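Local coordinates for protein leucine aminopeptidase (Parabacteroides distasonis, PDB 3TC8) that binds zinc and probably acts as an M28-type exopeptidase, with aminopeptidase or glutaminyl cyclase activity inferred, at residues Ser109-Asp114 and Ser278-Gln283; Phe37-Pro42 and Pro121-Asp126; Ala125-Ser130 and Leu199-Gly204; His102-Pro107 and Phe155-Asp160. One frame throughout, in Å; residues are numbered along the deposited sequence.

Contact 1 of 4, residues Ser109-Asp114 and Ser278-Gln283; sequences SDHDPD and SYWHTQ. With EDO (1,2-ethanediol), chain D.
His281 O sits in the mouth of the type I turn Ser109-Asp112 and takes the N-H of His111 at 2.9 Å, pinning the loop to the backbone of a zinc ligand. This is the tight part, held by direct bonds. Asp112 OD2 receives Gln283 N at 2.9 Å, met nearly along the C-O bond, while OD1 of the same carboxylate turns back to Asp114 N in an Asx turn. Because the Gln283 chain bends at chi2 (-74°), NE2 donates to Ser109 OG at 2.8 Å, with the hydroxyl in the amide plane; NE2 also bonds Pro121 O, and Ser109 OG bonds Thr120 O. The looser part relies on rings and water. In the partly exposed pair, Trp280 CZ3 lies over one face of the His111 ring, 3.4 Å from His111 NE2, the planes inclined at 39°. Trp280 NE1 donates to O2 of an ethanediol, probably from the crystallisation liquor, at 2.8 Å. A water gives a proton to Asp110 OD2 and takes one from His281 ND1; Asp110 OD1 is in a salt bridge with Arg106. Both segments are loops: 109-114 joins strand 96-102 to helix 125-144, and the other joins strand 262-266 to helix 292-308.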
loop_
_atom_site.group_PDB
_atom_site.type_symbol
_atom_site.label_atom_id
_atom_site.label_comp_id
_atom_site.label_asym_id
_atom_site.label_seq_id
_atom_site.Cartn_x
_atom_site.Cartn_y
_atom_site.Cartn_z
ATOM N N SER A 109 -10.465 -6.966 14.427
ATOM C CA SER A 109 -11.247 -7.563 13.335
ATOM C C SER A 109 -12.691 -7.094 13.482
ATOM O O SER A 109 -13.600 -7.871 13.718
ATOM C CB SER A 109 -11.125 -9.073 13.338
ATOM O OG SER A 109 -9.769 -9.463 13.271
ATOM N N ASP A 110 -12.867 -5.764 13.373
ATOM C CA ASP A 110 -14.087 -5.124 13.846
ATOM C C ASP A 110 -15.280 -5.250 12.924
ATOM O O ASP A 110 -16.357 -4.876 13.327
ATOM C CB ASP A 110 -13.828 -3.671 14.262
ATOM C CG ASP A 110 -13.083 -2.812 13.224
ATOM O OD1 ASP A 110 -12.148 -3.296 12.550
ATOM O OD2 ASP A 110 -13.426 -1.588 13.154
ATOM N N HIS A 111 -15.074 -5.866 11.765
ATOM C CA HIS A 111 -16.150 -6.250 10.887
ATOM C C HIS A 111 -16.402 -7.759 10.874
ATOM O O HIS A 111 -17.231 -8.275 10.118
ATOM C CB HIS A 111 -15.948 -5.728 9.483
ATOM C CG HIS A 111 -16.153 -4.260 9.392
ATOM N ND1 HIS A 111 -17.346 -3.718 8.990
ATOM C CD2 HIS A 111 -15.355 -3.217 9.708
ATOM C CE1 HIS A 111 -17.273 -2.400 9.082
ATOM N NE2 HIS A 111 -16.059 -2.060 9.465
ATOM N N ASP A 112 -15.726 -8.504 11.735
ATOM C CA ASP A 112 -15.913 -9.940 11.812
ATOM C C ASP A 112 -17.344 -10.234 12.224
ATOM O O ASP A 112 -17.885 -9.584 13.102
ATOM C CB ASP A 112 -14.935 -10.619 12.789
ATOM C CG ASP A 112 -14.740 -12.061 12.472
ATOM O OD1 ASP A 112 -15.567 -12.890 12.916
ATOM O OD2 ASP A 112 -13.774 -12.349 11.736
ATOM N N PRO A 113 -17.965 -11.279 11.639
ATOM C CA PRO A 113 -19.303 -11.656 12.111
ATOM C C PRO A 113 -19.323 -12.114 13.587
ATOM O O PRO A 113 -20.393 -12.039 14.213
ATOM C CB PRO A 113 -19.718 -12.805 11.204
ATOM C CG PRO A 113 -18.670 -12.937 10.237
ATOM C CD PRO A 113 -17.529 -12.069 10.467
ATOM N N ASP A 114 -18.215 -12.647 14.105
ATOM C CA ASP A 114 -18.181 -13.160 15.449
ATOM C C ASP A 114 -17.707 -12.045 16.404
ATOM O O ASP A 114 -16.555 -11.601 16.309
ATOM C CB ASP A 114 -17.198 -14.319 15.506
ATOM C CG ASP A 114 -17.093 -14.967 16.867
ATOM O OD1 ASP A 114 -17.682 -14.460 17.835
ATOM O OD2 ASP A 114 -16.373 -15.986 16.937
ATOM N N SER A 278 -15.157 -8.939 0.975
ATOM C CA SER A 278 -15.964 -9.562 2.023
ATOM C C SER A 278 -15.221 -9.777 3.333
ATOM O O SER A 278 -15.806 -9.707 4.416
ATOM C CB SER A 278 -16.547 -10.885 1.525
ATOM O OG SER A 278 -15.527 -11.817 1.254
ATOM N N TYR A 279 -13.920 -10.060 3.222
ATOM C CA TYR A 279 -13.078 -10.380 4.345
ATOM C C TYR A 279 -12.387 -9.179 4.966
ATOM O O TYR A 279 -11.619 -9.348 5.927
ATOM C CB TYR A 279 -12.060 -11.461 3.914
ATOM C CG TYR A 279 -11.291 -11.077 2.670
ATOM C CD1 TYR A 279 -10.215 -10.203 2.733
ATOM C CD2 TYR A 279 -11.632 -11.618 1.445
ATOM C CE1 TYR A 279 -9.507 -9.847 1.585
ATOM C CE2 TYR A 279 -10.961 -11.239 0.296
ATOM C CZ TYR A 279 -9.906 -10.365 0.367
ATOM O OH TYR A 279 -9.250 -10.072 -0.813
ATOM N N TRP A 280 -12.626 -7.986 4.461
ATOM C CA TRP A 280 -11.994 -6.776 4.975
ATOM C C TRP A 280 -12.294 -6.570 6.475
ATOM O O TRP A 280 -13.448 -6.631 6.900
ATOM C CB TRP A 280 -12.501 -5.573 4.195
ATOM C CG TRP A 280 -12.080 -4.248 4.701
ATOM C CD1 TRP A 280 -10.851 -3.678 4.608
ATOM C CD2 TRP A 280 -12.896 -3.293 5.366
ATOM N NE1 TRP A 280 -10.857 -2.436 5.114
ATOM C CE2 TRP A 280 -12.100 -2.174 5.619
ATOM C CE3 TRP A 280 -14.238 -3.272 5.778
ATOM C CZ2 TRP A 280 -12.610 -1.009 6.242
ATOM C CZ3 TRP A 280 -14.734 -2.141 6.387
ATOM C CH2 TRP A 280 -13.936 -1.041 6.593
ATOM N N HIS A 281 -11.235 -6.394 7.243
ATOM C CA HIS A 281 -11.362 -6.143 8.683
ATOM C C HIS A 281 -12.073 -7.298 9.422
ATOM O O HIS A 281 -12.785 -7.105 10.414
ATOM C CB HIS A 281 -11.944 -4.747 8.974
ATOM C CG HIS A 281 -10.946 -3.675 8.686
ATOM N ND1 HIS A 281 -11.133 -2.354 9.015
ATOM C CD2 HIS A 281 -9.716 -3.751 8.103
ATOM C CE1 HIS A 281 -10.069 -1.660 8.627
ATOM N NE2 HIS A 281 -9.186 -2.486 8.090
ATOM N N THR A 282 -11.833 -8.489 8.910
ATOM C CA THR A 282 -12.237 -9.731 9.551
ATOM C C THR A 282 -11.047 -10.660 9.690
ATOM O O THR A 282 -9.987 -10.465 9.070
ATOM C CB THR A 282 -13.301 -10.507 8.720
ATOM O OG1 THR A 282 -12.672 -11.237 7.643
ATOM C CG2 THR A 282 -14.434 -9.641 8.194
ATOM N N GLN A 283 -11.227 -11.726 10.475
ATOM C CA GLN A 283 -10.221 -12.753 10.602
ATOM C C GLN A 283 -9.874 -13.464 9.315
ATOM O O GLN A 283 -8.765 -14.028 9.219
ATOM C CB GLN A 283 -10.654 -13.779 11.649
ATOM C CG GLN A 283 -10.527 -13.248 13.086
ATOM C CD GLN A 283 -9.105 -13.176 13.534
ATOM O OE1 GLN A 283 -8.510 -14.224 13.818
ATOM N NE2 GLN A 283 -8.535 -11.972 13.593
HETATM C C1 EDO D . -8.754 0.479 3.117
HETATM O O1 EDO D . -8.038 1.456 3.869
HETATM C C2 EDO D . -8.523 -0.911 3.688
HETATM O O2 EDO D . -8.476 -0.945 5.152
HETATM O O HOH W 1 -12.974 -0.895 10.449
#

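Contact 2 of 4, residues Phe37-Pro42 and Pro121-Asp126; sequences FGPRVP and PLDGAD
Asp123 O is gripped by both terminal nitrogens of Arg40. NH1 stands 3.0 Å from Asp123 O, and NH2 is equally close, coming in nearly along the C=O axis, while the oxygen itself lies somewhat out of the guanidinium plane. NH1 has a second, straighter bond inside its own segment, to Gly38 O at 3.0 Å (171°); that oxygen is in the plane of the guanidinium, although the nitrogen stands above the carbonyl plane. Two bends in the Arg40 chain, at chi2 (73°) and chi3 (64°), curl the group back over the 37-42 loop. Next to the guanidinium the contact is mostly apolar. The Pro39 and Pro121 rings cross at about a right angle, CB to CB 3.8 Å, and Val41 CG2 touches Pro121 CB at the same separation. Pro39 CB also rests 3.4 Å from Leu122 O. The buried arginine packs against Gln34, Val35 and Cys50 of the flanking helices 24-36 and 45-60. Its charge is probably balanced in part by peptide oxygens, for Arg40 NH1 is 5.5 Å from Asp123 OD1. It probably also polarises the Asp123 carbonyl just ahead of Gly124, at the N-cap position of helix 125-144.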
loop_
_atom_site.group_PDB
_atom_site.type_symbol
_atom_site.label_atom_id
_atom_site.label_comp_id
_atom_site.label_asym_id
_atom_site.label_seq_id
_atom_site.Cartn_x
_atom_site.Cartn_y
_atom_site.Cartn_z
ATOM N N PHE A 37 5.369 -13.520 10.133
ATOM C CA PHE A 37 5.793 -12.918 11.376
ATOM C C PHE A 37 4.711 -12.908 12.432
ATOM O O PHE A 37 5.010 -12.759 13.625
ATOM C CB PHE A 37 6.295 -11.499 11.159
ATOM C CG PHE A 37 7.611 -11.403 10.441
ATOM C CD1 PHE A 37 8.796 -11.683 11.091
ATOM C CD2 PHE A 37 7.678 -11.088 9.104
ATOM C CE1 PHE A 37 10.019 -11.625 10.433
ATOM C CE2 PHE A 37 8.906 -11.040 8.440
ATOM C CZ PHE A 37 10.062 -11.315 9.111
ATOM N N GLY A 38 3.454 -13.005 12.028
ATOM C CA GLY A 38 2.335 -12.694 12.874
ATOM C C GLY A 38 1.808 -11.298 12.507
ATOM O O GLY A 38 2.454 -10.588 11.751
ATOM N N PRO A 39 0.680 -10.905 13.062
ATOM C CA PRO A 39 0.133 -9.569 12.699
ATOM C C PRO A 39 1.137 -8.448 13.016
ATOM O O PRO A 39 1.694 -8.393 14.115
ATOM C CB PRO A 39 -1.130 -9.499 13.568
ATOM C CG PRO A 39 -1.604 -10.931 13.621
ATOM C CD PRO A 39 -0.306 -11.713 13.804
ATOM N N ARG A 40 1.346 -7.558 12.052
ATOM C CA ARG A 40 2.297 -6.463 12.215
ATOM C C ARG A 40 1.623 -5.279 12.929
ATOM O O ARG A 40 1.418 -4.198 12.383
ATOM C CB ARG A 40 2.857 -6.046 10.857
ATOM C CG ARG A 40 3.974 -6.951 10.306
ATOM C CD ARG A 40 3.549 -8.310 9.785
ATOM N NE ARG A 40 2.672 -8.139 8.621
ATOM C CZ ARG A 40 1.555 -8.836 8.395
ATOM N NH1 ARG A 40 1.137 -9.805 9.198
ATOM N NH2 ARG A 40 0.819 -8.544 7.332
ATOM N N VAL A 41 1.247 -5.511 14.180
ATOM C CA VAL A 41 0.621 -4.479 14.997
ATOM C C VAL A 41 1.691 -3.597 15.595
ATOM O O VAL A 41 2.580 -4.112 16.260
ATOM C CB VAL A 41 -0.308 -5.102 16.063
ATOM C CG1 VAL A 41 -0.845 -4.021 16.997
ATOM C CG2 VAL A 41 -1.419 -5.944 15.451
ATOM N N PRO A 42 1.624 -2.285 15.449
ATOM C CA PRO A 42 2.603 -1.434 16.073
ATOM C C PRO A 42 2.758 -1.753 17.561
ATOM O O PRO A 42 1.776 -1.977 18.246
ATOM C CB PRO A 42 2.093 -0.025 15.796
ATOM C CG PRO A 42 1.317 -0.173 14.530
ATOM C CD PRO A 42 0.683 -1.546 14.590
ATOM N N PRO A 121 -6.287 -9.078 16.509
ATOM C CA PRO A 121 -5.567 -8.651 15.302
ATOM C C PRO A 121 -5.754 -9.590 14.154
ATOM O O PRO A 121 -5.927 -10.808 14.305
ATOM C CB PRO A 121 -4.093 -8.663 15.736
ATOM C CG PRO A 121 -4.166 -8.401 17.227
ATOM C CD PRO A 121 -5.376 -9.211 17.664
ATOM N N LEU A 122 -5.766 -9.024 12.960
ATOM C CA LEU A 122 -5.889 -9.828 11.739
ATOM C C LEU A 122 -4.528 -9.975 11.063
ATOM O O LEU A 122 -3.594 -9.218 11.288
ATOM C CB LEU A 122 -6.979 -9.277 10.853
ATOM C CG LEU A 122 -6.999 -7.767 10.519
ATOM C CD1 LEU A 122 -5.903 -7.390 9.487
ATOM C CD2 LEU A 122 -8.368 -7.330 10.052
ATOM N N ASP A 123 -4.430 -10.991 10.210
ATOM C CA ASP A 123 -3.176 -11.280 9.517
ATOM C C ASP A 123 -2.831 -10.177 8.543
ATOM O O ASP A 123 -1.666 -9.961 8.235
ATOM C CB ASP A 123 -3.255 -12.595 8.779
ATOM C CG ASP A 123 -2.987 -13.806 9.659
ATOM O OD1 ASP A 123 -2.451 -13.672 10.779
ATOM O OD2 ASP A 123 -3.275 -14.939 9.145
ATOM N N GLY A 124 -3.823 -9.512 7.995
ATOM C CA GLY A 124 -3.607 -8.442 7.075
ATOM C C GLY A 124 -2.853 -8.871 5.839
ATOM O O GLY A 124 -2.011 -8.140 5.304
ATOM N N ALA A 125 -3.184 -10.055 5.319
ATOM C CA ALA A 125 -2.512 -10.559 4.131
ATOM C C ALA A 125 -2.832 -9.653 2.935
ATOM O O ALA A 125 -1.904 -9.285 2.198
ATOM C CB ALA A 125 -2.984 -11.980 3.834
ATOM N N ASP A 126 -4.114 -9.357 2.696
ATOM C CA ASP A 126 -4.470 -8.473 1.607
ATOM C C ASP A 126 -4.344 -7.018 2.041
ATOM O O ASP A 126 -3.807 -6.182 1.301
ATOM C CB ASP A 126 -5.848 -8.796 1.072
ATOM C CG ASP A 126 -6.124 -8.283 -0.319
ATOM O OD1 ASP A 126 -5.165 -7.974 -1.054
ATOM O OD2 ASP A 126 -7.326 -8.211 -0.665
#

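Contact 3 of 4, residues Ala125-Ser130 and Leu199-Gly204; sequences ADDGGS and LDMVGG
Asp126 and Ser130 reach the Met201-Gly204 loop through different first torsions: the aspartate sends CG anti to its N (chi1 -160°), out across the loop, while Ser130 tucks OG between its N and carbonyl carbon (67°), back toward its own helix. From there Ser130 OG gives its proton to Asp126 O at 2.7 Å, in the carbonyl plane on a lone pair, and accepts Val202 N at 3.0 Å. One hydroxyl therefore ties the opened, pi-type first turn of the helix to the other segment. The Asp126 carboxylate takes the next amide along: OD1 accepts Gly203 N at 2.9 Å, met on the syn side but 21° out of plane. Its OD2 is bonded to Tyr279 OH and to a water at 2.7 Å, which in turn accepts from Gly204 N. OD1 directly, and OD2 through the water, thus hold successive amides of the 199-204 segment. Met201, present as selenomethionine, crosses Asp126 at about a right angle, its CE 3.7 Å from Asp126 OD2 and its CG packed on Asp127 CA. Asp127 OD1, a partner of His102 NE2, comes within 3.7 Å of Asp200 OD1, an approach probably offset by the zinc that Asp127 OD2 binds. A second water takes the N-H groups of Gly128 and Met201 and donates to Asp200 OD1 at 2.7 Å. The contact sets the N-terminal turn of helix 125-144 against strand 195-200 and the loop that follows; in the sheet that strand runs between strands 96-102 and 262-266.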
loop_
_atom_site.group_PDB
_atom_site.type_symbol
_atom_site.label_atom_id
_atom_site.label_comp_id
_atom_site.label_asym_id
_atom_site.label_seq_id
_atom_site.Cartn_x
_atom_site.Cartn_y
_atom_site.Cartn_z
ATOM N N ALA A 125 -3.184 -10.055 5.319
ATOM C CA ALA A 125 -2.512 -10.559 4.131
ATOM C C ALA A 125 -2.832 -9.653 2.935
ATOM O O ALA A 125 -1.904 -9.285 2.198
ATOM C CB ALA A 125 -2.984 -11.980 3.834
ATOM N N ASP A 126 -4.114 -9.357 2.696
ATOM C CA ASP A 126 -4.470 -8.473 1.607
ATOM C C ASP A 126 -4.344 -7.018 2.041
ATOM O O ASP A 126 -3.807 -6.182 1.301
ATOM C CB ASP A 126 -5.848 -8.796 1.072
ATOM C CG ASP A 126 -6.124 -8.283 -0.319
ATOM O OD1 ASP A 126 -5.165 -7.974 -1.054
ATOM O OD2 ASP A 126 -7.326 -8.211 -0.665
ATOM N N ASP A 127 -4.871 -6.669 3.218
ATOM C CA ASP A 127 -4.840 -5.319 3.760
ATOM C C ASP A 127 -3.527 -5.115 4.490
ATOM O O ASP A 127 -3.411 -5.287 5.699
ATOM C CB ASP A 127 -6.028 -5.143 4.632
ATOM C CG ASP A 127 -6.352 -3.734 5.007
ATOM O OD1 ASP A 127 -5.554 -2.818 4.775
ATOM O OD2 ASP A 127 -7.452 -3.583 5.610
ATOM N N GLY A 128 -2.511 -4.767 3.725
ATOM C CA GLY A 128 -1.137 -4.572 4.137
ATOM C C GLY A 128 -0.172 -5.446 3.351
ATOM O O GLY A 128 0.681 -4.961 2.592
ATOM N N GLY A 129 -0.273 -6.745 3.498
ATOM C CA GLY A 129 0.677 -7.616 2.859
ATOM C C GLY A 129 0.757 -7.476 1.373
ATOM O O GLY A 129 1.844 -7.468 0.809
ATOM N N SER A 130 -0.381 -7.376 0.702
ATOM C CA SER A 130 -0.409 -7.442 -0.777
ATOM C C SER A 130 0.321 -6.263 -1.396
ATOM O O SER A 130 1.131 -6.458 -2.306
ATOM C CB SER A 130 -1.826 -7.516 -1.298
ATOM O OG SER A 130 -2.546 -6.309 -1.046
ATOM N N LEU A 199 -0.722 1.186 -3.625
ATOM C CA LEU A 199 -1.292 -0.131 -3.780
ATOM C C LEU A 199 -1.876 -0.520 -2.422
ATOM O O LEU A 199 -1.138 -0.559 -1.423
ATOM C CB LEU A 199 -0.246 -1.160 -4.178
ATOM C CG LEU A 199 0.580 -0.861 -5.450
ATOM C CD1 LEU A 199 1.523 -2.012 -5.747
ATOM C CD2 LEU A 199 -0.341 -0.528 -6.591
ATOM N N ASP A 200 -3.130 -0.886 -2.396
ATOM C CA ASP A 200 -3.788 -1.321 -1.160
ATOM C C ASP A 200 -4.778 -2.426 -1.503
ATOM O O ASP A 200 -5.628 -2.194 -2.345
ATOM C CB ASP A 200 -4.479 -0.116 -0.505
ATOM C CG ASP A 200 -5.006 -0.366 0.883
ATOM O OD1 ASP A 200 -4.746 -1.422 1.482
ATOM O OD2 ASP A 200 -5.682 0.551 1.472
HETATM N N MSE A 201 -4.653 -3.602 -0.909
HETATM C CA MSE A 201 -5.573 -4.702 -1.239
HETATM C C MSE A 201 -5.582 -5.030 -2.734
HETATM O O MSE A 201 -6.610 -4.940 -3.410
HETATM C CB MSE A 201 -7.008 -4.451 -0.678
HETATM C CG MSE A 201 -7.022 -4.379 0.854
HETATM SE SE MSE A 201 -8.712 -4.250 1.634
HETATM C CE MSE A 201 -9.063 -5.972 1.739
ATOM N N VAL A 202 -4.392 -5.374 -3.190
ATOM C CA VAL A 202 -4.119 -5.718 -4.573
ATOM C C VAL A 202 -3.789 -7.196 -4.772
ATOM O O VAL A 202 -3.229 -7.570 -5.794
ATOM C CB VAL A 202 -3.022 -4.828 -5.180
ATOM C CG1 VAL A 202 -3.492 -3.379 -5.258
ATOM C CG2 VAL A 202 -1.720 -4.998 -4.464
ATOM N N GLY A 203 -4.169 -8.042 -3.807
ATOM C CA GLY A 203 -3.882 -9.446 -3.900
ATOM C C GLY A 203 -5.043 -10.387 -3.974
ATOM O O GLY A 203 -4.834 -11.594 -4.183
ATOM N N GLY A 204 -6.263 -9.929 -3.760
ATOM C CA GLY A 204 -7.396 -10.826 -3.655
ATOM C C GLY A 204 -7.778 -11.452 -4.974
ATOM O O GLY A 204 -7.803 -10.786 -6.014
HETATM O O HOH W 2 -7.763 -7.548 -3.195
HETATM O O HOH W 3 -2.764 -3.259 1.320
#

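Contact 4 of 4, residues His102-Pro107 and Phe155-Asp160; sequences HWDSRP and FFDAED
His102 lies against Glu159, whose OE1 hangs 3.2 Å above the centre of the imidazole. At the His102-Phe156 parallel bridge, Phe156 O takes a CA-H contact from His102 and then the N-H of Trp103 at 3.0 Å. The Trp103 indole brings CD1 to 3.6 Å from Phe155 CB and places one face toward Asp157 OD1, while its NE1 is bonded to Arg83 O. Asp104 carries most of the polar load: OD1 accepts His102 ND1 at 2.8 Å and Glu159 N, the two arriving from opposite faces of the carboxylate, while OD2 receives Asp160 N at 2.9 Å on its syn lone pair. These three bonds fix the rotation of the group and fasten the 155-160 backbone to it. Farther along, Arg106 has CG anti to N (chi1 -176°) and a bend at chi2, and its NH1 reaches Asp160 O at 2.9 Å; that oxygen is in the guanidinium plane, but the donor stands well above the carbonyl plane. A water links Arg106 N to Asp160 OD2, a zinc-binding oxygen. His102 and Asp104, at the end of a parallel strand, probably correspond to the His-X-Asp signature of M28 metallopeptidases; the histidine, typically a metal ligand in two-metal relatives, here supports the zinc site from the second shell.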
loop_
_atom_site.group_PDB
_atom_site.type_symbol
_atom_site.label_atom_id
_atom_site.label_comp_id
_atom_site.label_asym_id
_atom_site.label_seq_id
_atom_site.Cartn_x
_atom_site.Cartn_y
_atom_site.Cartn_z
ATOM N N HIS A 102 0.756 0.570 2.792
ATOM C CA HIS A 102 0.887 0.459 4.252
ATOM C C HIS A 102 1.325 -0.945 4.616
ATOM O O HIS A 102 0.927 -1.933 3.989
ATOM C CB HIS A 102 -0.403 0.849 4.997
ATOM C CG HIS A 102 -1.436 -0.205 5.153
ATOM N ND1 HIS A 102 -1.503 -0.971 6.298
ATOM C CD2 HIS A 102 -2.444 -0.632 4.365
ATOM C CE1 HIS A 102 -2.478 -1.842 6.198
ATOM N NE2 HIS A 102 -3.097 -1.647 5.059
ATOM N N TRP A 103 2.126 -1.058 5.685
ATOM C CA TRP A 103 2.684 -2.349 6.093
ATOM C C TRP A 103 2.181 -2.883 7.427
ATOM O O TRP A 103 2.419 -4.053 7.745
ATOM C CB TRP A 103 4.222 -2.364 6.049
ATOM C CG TRP A 103 4.926 -1.592 7.097
ATOM C CD1 TRP A 103 5.242 -0.275 7.062
ATOM C CD2 TRP A 103 5.521 -2.107 8.289
ATOM N NE1 TRP A 103 5.977 0.061 8.178
ATOM C CE2 TRP A 103 6.201 -1.053 8.930
ATOM C CE3 TRP A 103 5.550 -3.375 8.880
ATOM C CZ2 TRP A 103 6.857 -1.246 10.132
ATOM C CZ3 TRP A 103 6.237 -3.564 10.051
ATOM C CH2 TRP A 103 6.892 -2.514 10.656
ATOM N N ASP A 104 1.557 -2.043 8.247
ATOM C CA ASP A 104 0.971 -2.496 9.492
ATOM C C ASP A 104 -0.252 -3.359 9.262
ATOM O O ASP A 104 -0.906 -3.300 8.204
ATOM C CB ASP A 104 0.606 -1.304 10.377
ATOM C CG ASP A 104 -0.439 -0.388 9.754
ATOM O OD1 ASP A 104 -0.258 0.022 8.591
ATOM O OD2 ASP A 104 -1.429 -0.074 10.470
ATOM N N SER A 105 -0.578 -4.120 10.305
ATOM C CA SER A 105 -1.820 -4.888 10.363
ATOM C C SER A 105 -2.726 -4.312 11.437
ATOM O O SER A 105 -2.298 -3.938 12.522
ATOM C CB SER A 105 -1.492 -6.357 10.795
ATOM O OG SER A 105 -0.545 -6.961 9.961
ATOM N N ARG A 106 -4.019 -4.301 11.155
ATOM C CA ARG A 106 -5.001 -3.800 12.102
ATOM C C ARG A 106 -5.019 -4.661 13.370
ATOM O O ARG A 106 -5.093 -5.880 13.280
ATOM C CB ARG A 106 -6.368 -3.770 11.428
ATOM C CG ARG A 106 -7.500 -3.181 12.279
ATOM C CD ARG A 106 -8.513 -2.484 11.413
ATOM N NE ARG A 106 -9.663 -1.944 12.139
ATOM C CZ ARG A 106 -9.634 -0.787 12.776
ATOM N NH1 ARG A 106 -8.523 -0.117 12.933
ATOM N NH2 ARG A 106 -10.720 -0.320 13.388
ATOM N N PRO A 107 -5.144 -4.030 14.530
ATOM C CA PRO A 107 -5.196 -4.785 15.799
ATOM C C PRO A 107 -6.565 -5.371 16.151
ATOM O O PRO A 107 -6.698 -6.006 17.182
ATOM C CB PRO A 107 -4.762 -3.764 16.826
ATOM C CG PRO A 107 -5.204 -2.453 16.257
ATOM C CD PRO A 107 -4.882 -2.597 14.797
ATOM N N PHE A 155 6.908 2.233 2.517
ATOM C CA PHE A 155 6.010 1.450 3.334
ATOM C C PHE A 155 5.628 2.316 4.554
ATOM O O PHE A 155 6.447 2.562 5.426
ATOM C CB PHE A 155 6.642 0.138 3.752
ATOM C CG PHE A 155 7.204 -0.688 2.601
ATOM C CD1 PHE A 155 6.576 -0.753 1.373
ATOM C CD2 PHE A 155 8.366 -1.402 2.804
ATOM C CE1 PHE A 155 7.137 -1.533 0.363
ATOM C CE2 PHE A 155 8.908 -2.216 1.783
ATOM C CZ PHE A 155 8.253 -2.247 0.566
ATOM N N PHE A 156 4.379 2.765 4.546
ATOM C CA PHE A 156 3.854 3.618 5.619
ATOM C C PHE A 156 3.272 2.760 6.742
ATOM O O PHE A 156 2.602 1.778 6.519
ATOM C CB PHE A 156 2.785 4.560 5.066
ATOM C CG PHE A 156 3.336 5.660 4.214
ATOM C CD1 PHE A 156 4.089 6.664 4.754
ATOM C CD2 PHE A 156 3.044 5.732 2.851
ATOM C CE1 PHE A 156 4.566 7.687 3.992
ATOM C CE2 PHE A 156 3.545 6.787 2.093
ATOM C CZ PHE A 156 4.268 7.777 2.667
ATOM N N ASP A 157 3.558 3.205 7.952
ATOM C CA ASP A 157 3.101 2.528 9.151
ATOM C C ASP A 157 1.846 3.131 9.704
ATOM O O ASP A 157 1.394 4.216 9.307
ATOM C CB ASP A 157 4.212 2.599 10.229
ATOM C CG ASP A 157 4.142 1.546 11.300
ATOM O OD1 ASP A 157 3.267 0.649 11.261
ATOM O OD2 ASP A 157 5.066 1.570 12.144
ATOM N N ALA A 158 1.215 2.373 10.578
ATOM C CA ALA A 158 0.121 2.863 11.407
ATOM C C ALA A 158 -1.010 3.432 10.547
ATOM O O ALA A 158 -1.665 4.406 10.947
ATOM C CB ALA A 158 0.619 3.835 12.435
ATOM N N GLU A 159 -1.321 2.779 9.435
ATOM C CA GLU A 159 -2.429 3.177 8.618
ATOM C C GLU A 159 -3.765 2.676 9.149
ATOM O O GLU A 159 -4.779 3.322 8.919
ATOM C CB GLU A 159 -2.220 2.686 7.178
ATOM C CG GLU A 159 -3.352 3.032 6.203
ATOM C CD GLU A 159 -4.578 2.154 6.212
ATOM O OE1 GLU A 159 -4.432 0.967 6.595
ATOM O OE2 GLU A 159 -5.686 2.678 5.827
ATOM N N ASP A 160 -3.724 1.496 9.773
ATOM C CA ASP A 160 -4.956 0.714 9.983
ATOM C C ASP A 160 -5.274 0.542 11.485
ATOM O O ASP A 160 -5.864 -0.469 11.866
ATOM C CB ASP A 160 -4.870 -0.635 9.277
ATOM C CG ASP A 160 -6.154 -1.035 8.622
ATOM O OD1 ASP A 160 -7.105 -0.246 8.557
ATOM O OD2 ASP A 160 -6.232 -2.135 8.127
HETATM O O HOH W 4 -4.488 -4.225 8.227
#

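Overall arrangement
The zinc joins contacts 1, 3 and 4, since each supplies one ligand: His281, Asp127 and Asp160. Those of contacts 1 and 4 approach to 3.0 Å between His281 NE2 and Asp160 OD2, although the contact centres are about 17 Å apart. Contacts 3 and 4 meet where His102 NE2 reaches Asp127 OD1 at 2.7 Å. Contact 2 contributes no ligand; its Leu122 side chain comes within about 6 Å of the zinc. Arg40 N lies 2.9 Å from Ser105 OG of contact 4, a hydrogen bond. Contact 2 shares Ala125 and Asp126 with contact 3 and touches contact 1 through Gln283 NE2 and Pro121 O. Ethanediol lies next to Trp280, with the Asp127 and Glu159 side chains each about 3 Å away (nearest atoms).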